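Titin (Homo sapiens, PDB 2J8H) serves as a giant elastic protein of muscle, with tandem immunoglobulin-like domains in its A-band part, and probably also carries a serine/threonine kinase domain. Local coordinates at residues V69-Q78 and S89-E97. Numbering follows the deposited sequence.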
loop_
_atom_site.group_PDB
_atom_site.type_symbol
_atom_site.label_atom_id
_atom_site.label_comp_id
_atom_site.label_asym_id
_atom_site.label_seq_id
_atom_site.Cartn_x
_atom_site.Cartn_y
_atom_site.Cartn_z
ATOM N N VAL A 69 -4.160 -6.049 8.404
ATOM C CA VAL A 69 -4.497 -6.116 9.808
ATOM C C VAL A 69 -4.942 -4.778 10.372
ATOM O O VAL A 69 -4.416 -3.729 10.007
ATOM C CB VAL A 69 -3.371 -6.755 10.657
ATOM C CG1 VAL A 69 -3.207 -8.182 10.253
ATOM C CG2 VAL A 69 -2.054 -5.989 10.540
ATOM N N THR A 70 -5.968 -4.835 11.217
ATOM C CA THR A 70 -6.447 -3.700 11.970
ATOM C C THR A 70 -6.376 -4.065 13.449
ATOM O O THR A 70 -6.063 -5.212 13.799
ATOM C CB THR A 70 -7.888 -3.415 11.621
ATOM O OG1 THR A 70 -8.694 -4.484 12.102
ATOM C CG2 THR A 70 -8.047 -3.305 10.103
ATOM N N ASP A 71 -6.675 -3.102 14.314
ATOM C CA ASP A 71 -6.646 -3.366 15.744
ATOM C C ASP A 71 -7.622 -4.499 16.110
ATOM O O ASP A 71 -7.415 -5.203 17.106
ATOM C CB ASP A 71 -6.908 -2.084 16.549
ATOM C CG ASP A 71 -6.769 -2.309 18.050
ATOM O OD1 ASP A 71 -5.695 -2.796 18.503
ATOM O OD2 ASP A 71 -7.752 -2.012 18.770
ATOM N N ASP A 72 -8.653 -4.715 15.289
ATOM C CA ASP A 72 -9.584 -5.818 15.528
ATOM C C ASP A 72 -8.907 -7.189 15.427
ATOM O O ASP A 72 -9.362 -8.161 16.009
ATOM C CB ASP A 72 -10.783 -5.759 14.569
ATOM C CG ASP A 72 -11.787 -6.901 14.817
ATOM O OD1 ASP A 72 -12.551 -6.829 15.812
ATOM O OD2 ASP A 72 -11.790 -7.891 14.043
ATOM N N ASP A 73 -7.807 -7.264 14.685
ATOM C CA ASP A 73 -7.075 -8.493 14.548
ATOM C C ASP A 73 -6.041 -8.693 15.641
ATOM O O ASP A 73 -5.440 -9.739 15.706
ATOM C CB ASP A 73 -6.399 -8.521 13.184
ATOM C CG ASP A 73 -7.392 -8.381 12.067
ATOM O OD1 ASP A 73 -8.366 -9.179 12.057
ATOM O OD2 ASP A 73 -7.215 -7.467 11.238
ATOM N N ALA A 74 -5.834 -7.689 16.479
ATOM C CA ALA A 74 -4.792 -7.721 17.487
ATOM C C ALA A 74 -5.313 -8.487 18.682
ATOM O O ALA A 74 -5.923 -7.924 19.584
ATOM C CB ALA A 74 -4.391 -6.306 17.891
ATOM N N THR A 75 -5.098 -9.786 18.679
ATOM C CA THR A 75 -5.593 -10.617 19.770
ATOM C C THR A 75 -4.794 -11.908 19.777
ATOM O O THR A 75 -3.756 -12.003 19.118
ATOM C CB THR A 75 -7.130 -10.873 19.639
ATOM O OG1 THR A 75 -7.602 -11.534 20.818
ATOM C CG2 THR A 75 -7.459 -11.711 18.401
ATOM N N VAL A 76 -5.264 -12.897 20.517
ATOM C CA VAL A 76 -4.591 -14.185 20.602
ATOM C C VAL A 76 -5.199 -15.177 19.618
ATOM O O VAL A 76 -6.410 -15.198 19.399
ATOM C CB VAL A 76 -4.639 -14.758 22.039
ATOM C CG1 VAL A 76 -6.057 -15.162 22.406
ATOM C CG2 VAL A 76 -3.713 -15.950 22.162
ATOM N N TYR A 77 -4.317 -15.958 18.995
ATOM C CA TYR A 77 -4.669 -16.957 18.016
ATOM C C TYR A 77 -4.148 -18.277 18.521
ATOM O O TYR A 77 -3.182 -18.311 19.284
ATOM C CB TYR A 77 -4.033 -16.636 16.663
ATOM C CG TYR A 77 -4.607 -15.376 16.062
ATOM C CD1 TYR A 77 -4.158 -14.111 16.467
ATOM C CD2 TYR A 77 -5.627 -15.444 15.136
ATOM C CE1 TYR A 77 -4.713 -12.957 15.935
ATOM C CE2 TYR A 77 -6.204 -14.301 14.625
ATOM C CZ TYR A 77 -5.735 -13.056 15.019
ATOM O OH TYR A 77 -6.324 -11.930 14.468
ATOM N N GLN A 78 -4.831 -19.348 18.124
ATOM C CA GLN A 78 -4.423 -20.709 18.429
ATOM C C GLN A 78 -4.338 -21.505 17.138
ATOM O O GLN A 78 -5.058 -21.253 16.199
ATOM C CB GLN A 78 -5.427 -21.394 19.354
ATOM C CG GLN A 78 -5.583 -20.793 20.730
ATOM C CD GLN A 78 -6.585 -19.651 20.792
ATOM O OE1 GLN A 78 -7.562 -19.622 20.051
ATOM N NE2 GLN A 78 -6.362 -18.719 21.720
ATOM N N SER A 89 -2.436 -27.751 20.972
ATOM C CA SER A 89 -2.440 -26.436 20.364
ATOM C C SER A 89 -1.232 -25.597 20.744
ATOM O O SER A 89 -0.515 -25.859 21.704
ATOM C CB SER A 89 -3.701 -25.647 20.720
ATOM O OG SER A 89 -3.743 -25.429 22.101
ATOM N N GLY A 90 -1.048 -24.557 19.962
ATOM C CA GLY A 90 -0.061 -23.543 20.256
ATOM C C GLY A 90 -0.784 -22.235 20.113
ATOM O O GLY A 90 -1.849 -22.161 19.504
ATOM N N THR A 91 -0.199 -21.206 20.696
ATOM C CA THR A 91 -0.841 -19.911 20.754
ATOM C C THR A 91 0.200 -18.806 20.467
ATOM O O THR A 91 1.381 -18.932 20.824
ATOM C CB THR A 91 -1.510 -19.731 22.140
ATOM O OG1 THR A 91 -2.115 -18.430 22.220
ATOM C CG2 THR A 91 -0.499 -19.843 23.221
ATOM N N ALA A 92 -0.254 -17.743 19.809
ATOM C CA ALA A 92 0.555 -16.546 19.566
ATOM C C ALA A 92 -0.361 -15.337 19.676
ATOM O O ALA A 92 -1.550 -15.421 19.355
ATOM C CB ALA A 92 1.178 -16.590 18.166
ATOM N N SER A 93 0.189 -14.214 20.103
ATOM C CA SER A 93 -0.539 -12.963 20.064
ATOM C C SER A 93 -0.092 -12.169 18.843
ATOM O O SER A 93 1.091 -12.164 18.478
ATOM C CB SER A 93 -0.241 -12.181 21.315
ATOM O OG SER A 93 1.109 -11.768 21.265
ATOM N N LEU A 94 -1.048 -11.505 18.215
ATOM C CA LEU A 94 -0.780 -10.508 17.218
ATOM C C LEU A 94 -1.027 -9.126 17.850
ATOM O O LEU A 94 -2.095 -8.869 18.389
ATOM C CB LEU A 94 -1.718 -10.721 16.047
ATOM C CG LEU A 94 -1.649 -9.692 14.916
ATOM C CD1 LEU A 94 -0.211 -9.438 14.417
ATOM C CD2 LEU A 94 -2.557 -10.149 13.791
ATOM N N GLU A 95 -0.028 -8.257 17.826
ATOM C CA GLU A 95 -0.226 -6.889 18.204
ATOM C C GLU A 95 -0.068 -6.094 16.927
ATOM O O GLU A 95 0.764 -6.414 16.088
ATOM C CB GLU A 95 0.775 -6.480 19.281
ATOM C CG GLU A 95 0.276 -6.871 20.681
ATOM C CD GLU A 95 1.360 -7.415 21.599
ATOM O OE1 GLU A 95 2.326 -6.658 21.905
ATOM O OE2 GLU A 95 1.213 -8.593 22.048
ATOM N N VAL A 96 -0.904 -5.082 16.760
ATOM C CA VAL A 96 -0.933 -4.327 15.519
ATOM C C VAL A 96 -0.482 -2.931 15.841
ATOM O O VAL A 96 -1.058 -2.256 16.701
ATOM C CB VAL A 96 -2.328 -4.323 14.854
ATOM C CG1 VAL A 96 -2.322 -3.433 13.603
ATOM C CG2 VAL A 96 -2.770 -5.763 14.515
ATOM N N GLU A 97 0.570 -2.510 15.151
ATOM C CA GLU A 97 1.196 -1.233 15.403
ATOM C C GLU A 97 0.482 -0.208 14.542
ATOM O O GLU A 97 0.361 -0.379 13.327
ATOM C CB GLU A 97 2.685 -1.254 15.030
ATOM C CG GLU A 97 3.453 -2.520 15.457
ATOM C CD GLU A 97 4.854 -2.581 14.855
ATOM O OE1 GLU A 97 5.057 -2.090 13.708
ATOM O OE2 GLU A 97 5.758 -3.100 15.542
HETATM O O HOH W 1 -2.963 -3.461 18.263
HETATM O O HOH W 2 -4.440 -19.194 23.731
#
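The tyrosine corner of an immunoglobulin fold ties the turn before strand 76-83 to the hairpin which that strand forms with strand 86-102, and Tyr77 meets Leu94 and Ala92 at the joint. Backbone bonds set the antiparallel register: Tyr77 N donates to Ala92 O at 2.8 Å, Ala92 N returns a bond to Tyr77 O, and Leu94 N reaches Thr75 O at 172°, nearly straight. With CG anti to its carbonyl carbon (chi1 -67°), the Tyr77 ring runs back alongside Leu94, whose CB meets CE1 obliquely at 3.7 Å. Its OH donates to Asp73 O at 2.7 Å, in the carbonyl plane and on a lone pair, while the carbonyl oxygen sits at the ring edge. A phenylalanine in place of Tyr77 would probably keep the packing on Leu94 but leave Asp73 O without this donor and the turn less firmly held. The Asp73 carboxylate receives Thr70 N at OD2, which also forms a salt bridge with Lys51. Beyond Leu94, Val96 CG2 touches both Ala74 CB, 3.8 Å away, and Thr70 O. A water links Asp71 OD1 to Val96 N. On the face carrying Gln78 and Thr91, turned away from the Tyr77 ring, a second water joins Gln78 NE2 to Thr91 OG1, while Gln78 OE1 accepts from Gly42 N. A tyrosine hydroxyl closing on the backbone just before its own strand is characteristic of the tyrosine corner in Greek-key immunoglobulin sandwiches.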